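Local coordinates for protein FAD dependent oxidoreductase (Chelativorans sp. BNC1, PDB 6PXS) that binds FAD and acts as an iminodiacetate oxidase, a flavoenzyme of the DadA oxidoreductase family, at residues A8-A13 with L154-M159; I29-P34 with N172-L177; V120-A125 with D138-H143. All coordinates share one frame; numbering follows the deposited sequence.

Contact 1. Residues A8-A13 with L154-M159; sequences AGILGA and LLAASM. With FAD (flavin-adenine dinucleotide), chain E.
In the glycine-rich turn of what looks like a Rossmann-type GxGxxG motif, Ile10 and Ala13 pack against Ala156 of helix 152-164. Gly9 is the N-cap residue of helix 10-20, and Ile10 divides its branches between protein and cofactor. With CG1 anti to the backbone N (chi1 -173°), its CD1 is carried to the second helix, 3.7 Å from Ala156 CB, with the methyls of Leu155 and Met159 at a looser range. The other branch, CG2, turns to the ribityl side of FAD and lies 3.4 Å from FAD O5'. One turn later, Ala13 CB points at the same small residue, 4.1 Å from Ala156 CB. Met159 completes the patch, its CB 4.0 Å from Ala13 O. No hydrogen bond links the two segments, and the alanines let the helices come close, with Ile10 CA 4.8 Å from Ala156 CA. On the cofactor side, Gly9 CA lies 3.2 Å from the pyrophosphate oxygen FAD O2P, to which Leu11 N makes a weak hydrogen bond. The contact is buried: Ile10 and Met159 also meet Pro341 of helix 336-352, Leu155 and Met159 pack on helix 55-76, and Leu11 reaches Ala343 and Leu347.

Contact 2. Residues I29-P34 with N172-L177; sequences IDQNHP and NDYVSL. With FAD (flavin-adenine dinucleotide), chain E.
Asn172 approaches the loop that follows strand 26-29 and meets the backbone carbonyls of Asp30 and Gln31. Its CA starts the contact with a CA-H...O approach to Asp30 O, 3.3 Å away, and its CB stays beside the same oxygen at 3.9 Å. Because CG stands anti to the backbone N (chi1 -169°), the amide is swung toward the loop carbonyls, where ND2 gives a weak hydrogen bond of 3.0 Å to Gln31 O with an N-H...O angle of 145°. The other end of the amide, OD1, accepts from Tyr273 N of the third subunit, so this one side chain ties the loop to a neighbouring chain.

Further along, Ile29 and Val175 meet through methyls, Ile29 CD1 lying 3.6 Å from Val175 CG1. The rings of His33 and Tyr174 touch rim to rim, with planes at 74° and centroids 5.7 Å apart, and neither lies over the other; Tyr174 CE1 sits at the imidazole rim by CE1 and NE2. Elsewhere on that rim, His33 ND1 is hydrogen-bonded to FAD O2B of the adenosine ribose, which also receives a straight bond of 2.8 Å from His33 N. The adenine is held more lightly, by weak bonds from Gln31 N to FAD N3A and from FAD N6A to Val175 O.

Backbone N-H and C=O groups thus read the adenine at two of its polar atoms, while the histidine ring and its own backbone N-H grip a single ribose hydroxyl. That chemistry suits recognition of the adenosine half of FAD, and Asn172 joins this recognition site to a subunit interface.

Contact 3. Residues V120-A125 with D138-H143; sequences VRRLGA and DLEAIH
Arg122 and Glu140 lean toward each other over one face of an antiparallel strand pair, their guanidinium and carboxylate planes turned 56° apart. The arginine chain is extended from CG to NE, and Arg122 NH2 ends 3.7 Å from Glu140 OE1, a long salt bridge. The guanidinium has further partners, since Arg122 NH1 makes salt bridges with Asp101 and Glu104 of helix 97-111. Ile142 shares this face. Its CG2, anti to the backbone N, crosses the side chain of Val120 at a slant and comes 3.5 Å from Val120 CG1.

The other face carries Arg121, Leu123, Ala141 and His143. Here Leu123 reaches diagonally along the pair, placing CD1 3.5 Å from His143 CB, so the methyl meets the base of the histidine and lies oblique to its ring. Arg121 and His143 sit directly across from each other as a hydrogen-bonded pair, with His143 N bound to Arg121 O at 2.9 Å and Arg121 N bound to His143 O at 3.2 Å. Leu123 N adds a bond of 2.9 Å to Ala141 O, and Arg122 with Ile142 forms the non-hydrogen-bonded pair between.

Strand 121-123 is an outermost strand of a four-stranded mixed sheet within the chain. It and its antiparallel neighbour 141-144 are joined by a connection that contains helix 127-131, not by a tight hairpin turn, with helix 97-111 on the Arg122 face and helix 127-131 near Ala141 and His143.

Contacts 1 and 2 share the FAD, with centres about 15 Å apart: contact 1 lies at the pyrophosphate and ribityl chain, contact 2 at the adenosine end. They meet directly where Ala8 N lies 2.8 Å from Asp30 OD1, a probable hydrogen bond joining the glycine-rich turn to the residue after strand 26-29. Their segments alternate, so the two closures cross along the sequence, both within the FAD-binding part of the fold. Contact 3 is nested inside both loops yet stands apart, its nearest atoms about 22 Å from those of contact 1 and about 34 Å from those of contact 2, on the other side of the chain's centre from contact 2.

Contact 1. Residues A8-A13 with L154-M159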
loop_
_atom_site.group_PDB
_atom_site.type_symbol
_atom_site.label_atom_id
_atom_site.label_comp_id
_atom_site.label_asym_id
_atom_site.label_seq_id
_atom_site.Cartn_x
_atom_site.Cartn_y
_atom_site.Cartn_z
ATOM N N ALA A 8 -9.278 -4.495 -21.584
ATOM C CA ALA A 8 -9.438 -5.872 -21.134
ATOM C C ALA A 8 -10.130 -5.932 -19.782
ATOM O O ALA A 8 -9.691 -6.660 -18.883
ATOM C CB ALA A 8 -8.082 -6.574 -21.058
ATOM N N GLY A 9 -11.201 -5.166 -19.623
ATOM C CA GLY A 9 -12.063 -5.313 -18.473
ATOM C C GLY A 9 -12.907 -6.558 -18.595
ATOM O O GLY A 9 -12.613 -7.474 -19.369
ATOM N N ILE A 10 -13.989 -6.585 -17.821
ATOM C CA ILE A 10 -14.872 -7.741 -17.873
ATOM C C ILE A 10 -15.461 -7.891 -19.269
ATOM O O ILE A 10 -15.717 -9.011 -19.726
ATOM C CB ILE A 10 -15.977 -7.630 -16.805
ATOM C CG1 ILE A 10 -16.792 -8.924 -16.746
ATOM C CG2 ILE A 10 -16.900 -6.458 -17.102
ATOM C CD1 ILE A 10 -15.991 -10.138 -16.320
ATOM N N LEU A 11 -15.676 -6.779 -19.974
ATOM C CA LEU A 11 -16.323 -6.847 -21.279
ATOM C C LEU A 11 -15.327 -7.227 -22.368
ATOM O O LEU A 11 -15.579 -8.145 -23.157
ATOM C CB LEU A 11 -16.992 -5.511 -21.604
ATOM C CG LEU A 11 -17.852 -5.479 -22.872
ATOM C CD1 LEU A 11 -18.955 -6.525 -22.813
ATOM C CD2 LEU A 11 -18.443 -4.094 -23.080
ATOM N N GLY A 12 -14.193 -6.532 -22.430
ATOM C CA GLY A 12 -13.168 -6.901 -23.390
ATOM C C GLY A 12 -12.614 -8.291 -23.152
ATOM O O GLY A 12 -12.216 -8.975 -24.099
ATOM N N ALA A 13 -12.579 -8.729 -21.891
ATOM C CA ALA A 13 -12.075 -10.064 -21.589
ATOM C C ALA A 13 -13.070 -11.137 -22.013
ATOM O O ALA A 13 -12.675 -12.189 -22.530
ATOM C CB ALA A 13 -11.761 -10.182 -20.098
ATOM N N LEU A 154 -11.384 -11.600 -10.528
ATOM C CA LEU A 154 -10.970 -12.978 -10.767
ATOM C C LEU A 154 -11.690 -13.583 -11.963
ATOM O O LEU A 154 -11.121 -14.427 -12.664
ATOM C CB LEU A 154 -11.220 -13.826 -9.521
ATOM C CG LEU A 154 -10.341 -13.495 -8.316
ATOM C CD1 LEU A 154 -10.784 -14.294 -7.102
ATOM C CD2 LEU A 154 -8.876 -13.759 -8.640
ATOM N N LEU A 155 -12.935 -13.175 -12.210
ATOM C CA LEU A 155 -13.662 -13.691 -13.364
ATOM C C LEU A 155 -13.027 -13.214 -14.664
ATOM O O LEU A 155 -12.669 -14.024 -15.528
ATOM C CB LEU A 155 -15.127 -13.267 -13.289
ATOM C CG LEU A 155 -16.011 -13.735 -14.444
ATOM C CD1 LEU A 155 -15.976 -15.250 -14.565
ATOM C CD2 LEU A 155 -17.437 -13.247 -14.259
ATOM N N ALA A 156 -12.875 -11.898 -14.819
ATOM C CA ALA A 156 -12.276 -11.366 -16.038
ATOM C C ALA A 156 -10.856 -11.879 -16.229
ATOM O O ALA A 156 -10.414 -12.076 -17.367
ATOM C CB ALA A 156 -12.289 -9.838 -16.005
ATOM N N ALA A 157 -10.127 -12.102 -15.135
ATOM C CA ALA A 157 -8.776 -12.643 -15.242
ATOM C C ALA A 157 -8.796 -14.058 -15.807
ATOM O O ALA A 157 -8.023 -14.388 -16.715
ATOM C CB ALA A 157 -8.095 -12.621 -13.873
ATOM N N SER A 158 -9.678 -14.910 -15.280
ATOM C CA SER A 158 -9.729 -16.295 -15.735
ATOM C C SER A 158 -10.109 -16.381 -17.207
ATOM O O SER A 158 -9.546 -17.189 -17.955
ATOM C CB SER A 158 -10.711 -17.087 -14.876
ATOM O OG SER A 158 -10.274 -17.128 -13.529
ATOM N N MET A 159 -11.065 -15.557 -17.641
ATOM C CA MET A 159 -11.436 -15.540 -19.053
ATOM C C MET A 159 -10.228 -15.233 -19.929
ATOM O O MET A 159 -9.970 -15.928 -20.919
ATOM C CB MET A 159 -12.546 -14.519 -19.288
ATOM C CG MET A 159 -13.877 -14.901 -18.672
ATOM S SD MET A 159 -15.256 -14.026 -19.430
ATOM C CE MET A 159 -16.389 -13.954 -18.052
HETATM P PA FAD E . -13.273 -1.446 -17.453
HETATM O O1A FAD E . -12.899 -0.151 -16.835
HETATM O O2A FAD E . -13.254 -2.632 -16.484
HETATM O O5B FAD E . -12.378 -1.777 -18.699
HETATM C C5B FAD E . -11.745 -0.733 -19.467
HETATM C C4B FAD E . -10.326 -1.145 -19.759
HETATM O O4B FAD E . -9.897 -0.554 -21.009
HETATM C C3B FAD E . -9.305 -0.707 -18.708
HETATM O O3B FAD E . -8.352 -1.738 -18.480
HETATM C C2B FAD E . -8.662 0.524 -19.351
HETATM O O2B FAD E . -7.339 0.753 -18.881
HETATM C C1B FAD E . -8.662 0.098 -20.816
HETATM N N9A FAD E . -8.561 1.200 -21.767
HETATM C C8A FAD E . -9.388 2.286 -21.873
HETATM N N7A FAD E . -9.049 3.123 -22.825
HETATM C C5A FAD E . -7.918 2.545 -23.383
HETATM C C6A FAD E . -7.074 2.936 -24.440
HETATM N N6A FAD E . -7.245 4.052 -25.154
HETATM N N1A FAD E . -6.032 2.131 -24.741
HETATM C C2A FAD E . -5.851 1.013 -24.032
HETATM N N3A FAD E . -6.582 0.546 -23.017
HETATM C C4A FAD E . -7.605 1.361 -22.740
HETATM N N1 FAD E . -21.610 -4.490 -11.687
HETATM C C2 FAD E . -22.409 -5.529 -11.304
HETATM O O2 FAD E . -22.981 -6.246 -12.134
HETATM N N3 FAD E . -22.589 -5.801 -9.959
HETATM C C4 FAD E . -22.026 -5.102 -8.911
HETATM O O4 FAD E . -22.260 -5.435 -7.751
HETATM C C4X FAD E . -21.182 -3.997 -9.327
HETATM N N5 FAD E . -20.610 -3.282 -8.400
HETATM C C5X FAD E . -19.802 -2.228 -8.796
HETATM C C6 FAD E . -19.183 -1.453 -7.816
HETATM C C7 FAD E . -18.358 -0.386 -8.160
HETATM C C7M FAD E . -17.708 0.428 -7.073
HETATM C C8 FAD E . -18.152 -0.078 -9.513
HETATM C C8M FAD E . -17.268 1.072 -9.918
HETATM C C9 FAD E . -18.769 -0.851 -10.493
HETATM C C9A FAD E . -19.589 -1.919 -10.147
HETATM N N10 FAD E . -20.224 -2.721 -11.118
HETATM C C10 FAD E . -21.034 -3.768 -10.741
HETATM C "C1'" FAD E . -20.055 -2.441 -12.553
HETATM C "C2'" FAD E . -18.844 -3.143 -13.167
HETATM O "O2'" FAD E . -17.744 -3.119 -12.257
HETATM C "C3'" FAD E . -18.447 -2.417 -14.452
HETATM O "O3'" FAD E . -19.623 -2.077 -15.178
HETATM C "C4'" FAD E . -17.531 -3.219 -15.376
HETATM O "O4'" FAD E . -16.355 -3.587 -14.657
HETATM C "C5'" FAD E . -17.162 -2.429 -16.614
HETATM O "O5'" FAD E . -16.222 -3.190 -17.400
HETATM P P FAD E . -15.548 -2.571 -18.680
HETATM O O1P FAD E . -16.641 -1.983 -19.579
HETATM O O2P FAD E . -14.626 -3.528 -19.344
HETATM O O3P FAD E . -14.728 -1.352 -18.074
#

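Contact 2. Residues I29-P34 with N172-L177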
loop_
_atom_site.group_PDB
_atom_site.type_symbol
_atom_site.label_atom_id
_atom_site.label_comp_id
_atom_site.label_asym_id
_atom_site.label_seq_id
_atom_site.Cartn_x
_atom_site.Cartn_y
_atom_site.Cartn_z
ATOM N N ILE A 29 -5.106 -5.561 -25.971
ATOM C CA ILE A 29 -4.306 -4.458 -25.452
ATOM C C ILE A 29 -5.091 -3.797 -24.329
ATOM O O ILE A 29 -6.279 -3.493 -24.495
ATOM C CB ILE A 29 -3.960 -3.435 -26.552
ATOM C CG1 ILE A 29 -3.250 -4.135 -27.716
ATOM C CG2 ILE A 29 -3.093 -2.318 -25.979
ATOM C CD1 ILE A 29 -3.002 -3.246 -28.914
ATOM N N ASP A 30 -4.434 -3.576 -23.193
ATOM C CA ASP A 30 -5.100 -3.019 -22.020
ATOM C C ASP A 30 -4.091 -2.225 -21.207
ATOM O O ASP A 30 -3.089 -2.780 -20.745
ATOM C CB ASP A 30 -5.723 -4.128 -21.169
ATOM C CG ASP A 30 -6.400 -3.596 -19.918
ATOM O OD1 ASP A 30 -7.463 -2.953 -20.042
ATOM O OD2 ASP A 30 -5.867 -3.826 -18.810
ATOM N N GLN A 31 -4.365 -0.932 -21.024
ATOM C CA GLN A 31 -3.467 -0.081 -20.253
ATOM C C GLN A 31 -3.587 -0.341 -18.756
ATOM O O GLN A 31 -2.618 -0.134 -18.015
ATOM C CB GLN A 31 -3.762 1.390 -20.561
ATOM C CG GLN A 31 -2.941 2.403 -19.770
ATOM C CD GLN A 31 -1.472 2.390 -20.139
ATOM O OE1 GLN A 31 -0.831 1.340 -20.150
ATOM N NE2 GLN A 31 -0.929 3.564 -20.445
ATOM N N ASN A 32 -4.751 -0.801 -18.297
ATOM C CA ASN A 32 -5.022 -0.973 -16.871
ATOM C C ASN A 32 -4.961 0.372 -16.147
ATOM O O ASN A 32 -4.228 0.549 -15.172
ATOM C CB ASN A 32 -4.050 -1.977 -16.242
ATOM C CG ASN A 32 -4.521 -2.476 -14.888
ATOM O OD1 ASN A 32 -5.093 -3.561 -14.780
ATOM N ND2 ASN A 32 -4.287 -1.684 -13.848
ATOM N N HIS A 33 -5.742 1.331 -16.643
ATOM C CA HIS A 33 -5.811 2.662 -16.052
ATOM C C HIS A 33 -6.111 2.562 -14.562
ATOM O O HIS A 33 -6.754 1.599 -14.123
ATOM C CB HIS A 33 -6.889 3.508 -16.733
ATOM C CG HIS A 33 -6.467 4.102 -18.042
ATOM N ND1 HIS A 33 -6.610 3.440 -19.241
ATOM C CD2 HIS A 33 -5.917 5.303 -18.338
ATOM C CE1 HIS A 33 -6.161 4.205 -20.221
ATOM N NE2 HIS A 33 -5.734 5.342 -19.699
ATOM N N PRO A 34 -5.662 3.519 -13.752
ATOM C CA PRO A 34 -6.143 3.586 -12.367
ATOM C C PRO A 34 -7.649 3.810 -12.335
ATOM O O PRO A 34 -8.185 4.647 -13.064
ATOM C CB PRO A 34 -5.375 4.774 -11.780
ATOM C CG PRO A 34 -4.162 4.898 -12.631
ATOM C CD PRO A 34 -4.590 4.497 -14.008
ATOM N N ASN A 172 0.355 -4.725 -22.220
ATOM C CA ASN A 172 0.071 -3.475 -21.522
ATOM C C ASN A 172 0.562 -2.332 -22.402
ATOM O O ASN A 172 1.771 -2.157 -22.586
ATOM C CB ASN A 172 0.741 -3.448 -20.151
ATOM C CG ASN A 172 0.261 -2.295 -19.289
ATOM O OD1 ASN A 172 0.941 -1.277 -19.153
ATOM N ND2 ASN A 172 -0.917 -2.452 -18.698
ATOM N N ASP A 173 -0.373 -1.563 -22.949
ATOM C CA ASP A 173 -0.027 -0.503 -23.886
ATOM C C ASP A 173 -1.226 0.422 -24.032
ATOM O O ASP A 173 -2.356 0.062 -23.693
ATOM C CB ASP A 173 0.388 -1.080 -25.245
ATOM C CG ASP A 173 1.160 -0.088 -26.089
ATOM O OD1 ASP A 173 1.421 1.031 -25.603
ATOM O OD2 ASP A 173 1.509 -0.429 -27.241
ATOM N N TYR A 174 -0.960 1.625 -24.536
ATOM C CA TYR A 174 -1.990 2.622 -24.801
ATOM C C TYR A 174 -2.034 2.867 -26.300
ATOM O O TYR A 174 -1.039 3.299 -26.890
ATOM C CB TYR A 174 -1.710 3.924 -24.047
ATOM C CG TYR A 174 -2.839 4.931 -24.110
ATOM C CD1 TYR A 174 -3.942 4.818 -23.271
ATOM C CD2 TYR A 174 -2.800 5.998 -24.999
ATOM C CE1 TYR A 174 -4.976 5.735 -23.321
ATOM C CE2 TYR A 174 -3.829 6.921 -25.056
ATOM C CZ TYR A 174 -4.915 6.786 -24.215
ATOM O OH TYR A 174 -5.944 7.702 -24.266
ATOM N N VAL A 175 -3.182 2.583 -26.913
ATOM C CA VAL A 175 -3.359 2.712 -28.351
ATOM C C VAL A 175 -4.395 3.796 -28.624
ATOM O O VAL A 175 -5.110 4.250 -27.729
ATOM C CB VAL A 175 -3.772 1.381 -29.010
ATOM C CG1 VAL A 175 -2.709 0.323 -28.767
ATOM C CG2 VAL A 175 -5.129 0.922 -28.489
ATOM N N SER A 176 -4.466 4.207 -29.890
ATOM C CA SER A 176 -5.384 5.258 -30.308
ATOM C C SER A 176 -6.118 4.836 -31.574
ATOM O O SER A 176 -6.015 3.681 -32.000
ATOM C CB SER A 176 -4.624 6.566 -30.530
ATOM O OG SER A 176 -5.509 7.671 -30.589
ATOM N N LEU A 177 -6.858 5.762 -32.184
ATOM C CA LEU A 177 -7.646 5.473 -33.372
ATOM C C LEU A 177 -7.615 6.667 -34.313
ATOM O O LEU A 177 -7.609 7.818 -33.867
ATOM C CB LEU A 177 -9.103 5.148 -33.012
ATOM C CG LEU A 177 -9.347 3.916 -32.136
ATOM C CD1 LEU A 177 -10.809 3.840 -31.727
ATOM C CD2 LEU A 177 -8.930 2.644 -32.859
HETATM P PA FAD E . -13.273 -1.446 -17.453
HETATM O O1A FAD E . -12.899 -0.151 -16.835
HETATM O O2A FAD E . -13.254 -2.632 -16.484
HETATM O O5B FAD E . -12.378 -1.777 -18.699
HETATM C C5B FAD E . -11.745 -0.733 -19.467
HETATM C C4B FAD E . -10.326 -1.145 -19.759
HETATM O O4B FAD E . -9.897 -0.554 -21.009
HETATM C C3B FAD E . -9.305 -0.707 -18.708
HETATM O O3B FAD E . -8.352 -1.738 -18.480
HETATM C C2B FAD E . -8.662 0.524 -19.351
HETATM O O2B FAD E . -7.339 0.753 -18.881
HETATM C C1B FAD E . -8.662 0.098 -20.816
HETATM N N9A FAD E . -8.561 1.200 -21.767
HETATM C C8A FAD E . -9.388 2.286 -21.873
HETATM N N7A FAD E . -9.049 3.123 -22.825
HETATM C C5A FAD E . -7.918 2.545 -23.383
HETATM C C6A FAD E . -7.074 2.936 -24.440
HETATM N N6A FAD E . -7.245 4.052 -25.154
HETATM N N1A FAD E . -6.032 2.131 -24.741
HETATM C C2A FAD E . -5.851 1.013 -24.032
HETATM N N3A FAD E . -6.582 0.546 -23.017
HETATM C C4A FAD E . -7.605 1.361 -22.740
HETATM N N1 FAD E . -21.610 -4.490 -11.687
HETATM C C2 FAD E . -22.409 -5.529 -11.304
HETATM O O2 FAD E . -22.981 -6.246 -12.134
HETATM N N3 FAD E . -22.589 -5.801 -9.959
HETATM C C4 FAD E . -22.026 -5.102 -8.911
HETATM O O4 FAD E . -22.260 -5.435 -7.751
HETATM C C4X FAD E . -21.182 -3.997 -9.327
HETATM N N5 FAD E . -20.610 -3.282 -8.400
HETATM C C5X FAD E . -19.802 -2.228 -8.796
HETATM C C6 FAD E . -19.183 -1.453 -7.816
HETATM C C7 FAD E . -18.358 -0.386 -8.160
HETATM C C7M FAD E . -17.708 0.428 -7.073
HETATM C C8 FAD E . -18.152 -0.078 -9.513
HETATM C C8M FAD E . -17.268 1.072 -9.918
HETATM C C9 FAD E . -18.769 -0.851 -10.493
HETATM C C9A FAD E . -19.589 -1.919 -10.147
HETATM N N10 FAD E . -20.224 -2.721 -11.118
HETATM C C10 FAD E . -21.034 -3.768 -10.741
HETATM C "C1'" FAD E . -20.055 -2.441 -12.553
HETATM C "C2'" FAD E . -18.844 -3.143 -13.167
HETATM O "O2'" FAD E . -17.744 -3.119 -12.257
HETATM C "C3'" FAD E . -18.447 -2.417 -14.452
HETATM O "O3'" FAD E . -19.623 -2.077 -15.178
HETATM C "C4'" FAD E . -17.531 -3.219 -15.376
HETATM O "O4'" FAD E . -16.355 -3.587 -14.657
HETATM C "C5'" FAD E . -17.162 -2.429 -16.614
HETATM O "O5'" FAD E . -16.222 -3.190 -17.400
HETATM P P FAD E . -15.548 -2.571 -18.680
HETATM O O1P FAD E . -16.641 -1.983 -19.579
HETATM O O2P FAD E . -14.626 -3.528 -19.344
HETATM O O3P FAD E . -14.728 -1.352 -18.074
#

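Contact 3. Residues V120-A125 with D138-H143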
loop_
_atom_site.group_PDB
_atom_site.type_symbol
_atom_site.label_atom_id
_atom_site.label_comp_id
_atom_site.label_asym_id
_atom_site.label_seq_id
_atom_site.Cartn_x
_atom_site.Cartn_y
_atom_site.Cartn_z
ATOM N N VAL A 120 -39.044 -17.752 -4.006
ATOM C CA VAL A 120 -39.059 -16.528 -3.219
ATOM C C VAL A 120 -39.947 -16.730 -2.001
ATOM O O VAL A 120 -41.054 -17.279 -2.094
ATOM C CB VAL A 120 -39.539 -15.342 -4.072
ATOM C CG1 VAL A 120 -39.581 -14.068 -3.237
ATOM C CG2 VAL A 120 -38.634 -15.160 -5.284
ATOM N N ARG A 121 -39.465 -16.286 -0.845
ATOM C CA ARG A 121 -40.141 -16.542 0.420
ATOM C C ARG A 121 -39.950 -15.331 1.316
ATOM O O ARG A 121 -38.814 -14.914 1.558
ATOM C CB ARG A 121 -39.585 -17.807 1.076
ATOM C CG ARG A 121 -40.154 -18.131 2.445
ATOM C CD ARG A 121 -39.740 -19.534 2.867
ATOM N NE ARG A 121 -38.299 -19.741 2.727
ATOM C CZ ARG A 121 -37.708 -20.932 2.697
ATOM N NH1 ARG A 121 -38.426 -22.043 2.789
ATOM N NH2 ARG A 121 -36.390 -21.013 2.566
ATOM N N ARG A 122 -41.052 -14.761 1.794
ATOM C CA ARG A 122 -40.975 -13.595 2.660
ATOM C C ARG A 122 -40.680 -14.036 4.087
ATOM O O ARG A 122 -41.395 -14.870 4.652
ATOM C CB ARG A 122 -42.272 -12.793 2.611
ATOM C CG ARG A 122 -42.184 -11.485 3.373
ATOM C CD ARG A 122 -43.372 -10.590 3.092
ATOM N NE ARG A 122 -43.136 -9.224 3.549
ATOM C CZ ARG A 122 -43.979 -8.214 3.360
ATOM N NH1 ARG A 122 -45.125 -8.408 2.720
ATOM N NH2 ARG A 122 -43.674 -7.007 3.810
ATOM N N LEU A 123 -39.624 -13.477 4.663
ATOM C CA LEU A 123 -39.159 -13.847 5.988
ATOM C C LEU A 123 -39.683 -12.871 7.033
ATOM O O LEU A 123 -39.933 -11.696 6.748
ATOM C CB LEU A 123 -37.631 -13.882 6.031
ATOM C CG LEU A 123 -36.974 -15.186 5.574
ATOM C CD1 LEU A 123 -37.507 -15.620 4.217
ATOM C CD2 LEU A 123 -35.460 -15.031 5.534
ATOM N N GLY A 124 -39.853 -13.375 8.255
ATOM C CA GLY A 124 -40.240 -12.534 9.365
ATOM C C GLY A 124 -39.042 -11.906 10.049
ATOM O O GLY A 124 -37.890 -12.238 9.770
ATOM N N ALA A 125 -39.333 -10.975 10.955
ATOM C CA ALA A 125 -38.279 -10.305 11.701
ATOM C C ALA A 125 -37.379 -11.328 12.381
ATOM O O ALA A 125 -37.851 -12.315 12.952
ATOM C CB ALA A 125 -38.883 -9.359 12.739
ATOM N N ASP A 138 -34.668 -6.878 13.900
ATOM C CA ASP A 138 -36.010 -6.366 13.661
ATOM C C ASP A 138 -36.324 -6.193 12.181
ATOM O O ASP A 138 -37.332 -5.564 11.843
ATOM C CB ASP A 138 -36.196 -5.028 14.378
ATOM C CG ASP A 138 -35.370 -3.919 13.758
ATOM O OD1 ASP A 138 -34.146 -4.105 13.601
ATOM O OD2 ASP A 138 -35.949 -2.865 13.415
ATOM N N LEU A 139 -35.498 -6.735 11.293
ATOM C CA LEU A 139 -35.621 -6.488 9.862
ATOM C C LEU A 139 -36.402 -7.617 9.201
ATOM O O LEU A 139 -36.004 -8.785 9.283
ATOM C CB LEU A 139 -34.240 -6.350 9.221
ATOM C CG LEU A 139 -33.478 -5.065 9.550
ATOM C CD1 LEU A 139 -32.022 -5.181 9.131
ATOM C CD2 LEU A 139 -34.128 -3.869 8.875
ATOM N N GLU A 140 -37.512 -7.264 8.560
ATOM C CA GLU A 140 -38.162 -8.162 7.619
ATOM C C GLU A 140 -37.407 -8.131 6.294
ATOM O O GLU A 140 -36.709 -7.165 5.971
ATOM C CB GLU A 140 -39.622 -7.763 7.397
ATOM C CG GLU A 140 -40.439 -7.610 8.669
ATOM C CD GLU A 140 -41.853 -7.126 8.395
ATOM O OE1 GLU A 140 -42.314 -7.255 7.242
ATOM O OE2 GLU A 140 -42.501 -6.612 9.331
ATOM N N ALA A 141 -37.551 -9.202 5.519
ATOM C CA ALA A 141 -36.801 -9.314 4.276
ATOM C C ALA A 141 -37.512 -10.273 3.335
ATOM O O ALA A 141 -38.445 -10.984 3.716
ATOM C CB ALA A 141 -35.365 -9.781 4.539
ATOM N N ILE A 142 -37.047 -10.277 2.089
ATOM C CA ILE A 142 -37.515 -11.189 1.054
ATOM C C ILE A 142 -36.327 -12.034 0.621
ATOM O O ILE A 142 -35.284 -11.492 0.236
ATOM C CB ILE A 142 -38.117 -10.432 -0.143
ATOM C CG1 ILE A 142 -39.292 -9.566 0.317
ATOM C CG2 ILE A 142 -38.560 -11.412 -1.225
ATOM C CD1 ILE A 142 -39.784 -8.595 -0.731
ATOM N N HIS A 143 -36.482 -13.351 0.686
ATOM C CA HIS A 143 -35.393 -14.281 0.421
ATOM C C HIS A 143 -35.469 -14.755 -1.026
ATOM O O HIS A 143 -36.489 -15.310 -1.448
ATOM C CB HIS A 143 -35.456 -15.467 1.382
ATOM C CG HIS A 143 -34.273 -16.378 1.294
ATOM N ND1 HIS A 143 -34.305 -17.578 0.619
ATOM C CD2 HIS A 143 -33.022 -16.263 1.799
ATOM C CE1 HIS A 143 -33.125 -18.164 0.711
ATOM N NE2 HIS A 143 -32.328 -17.386 1.422
#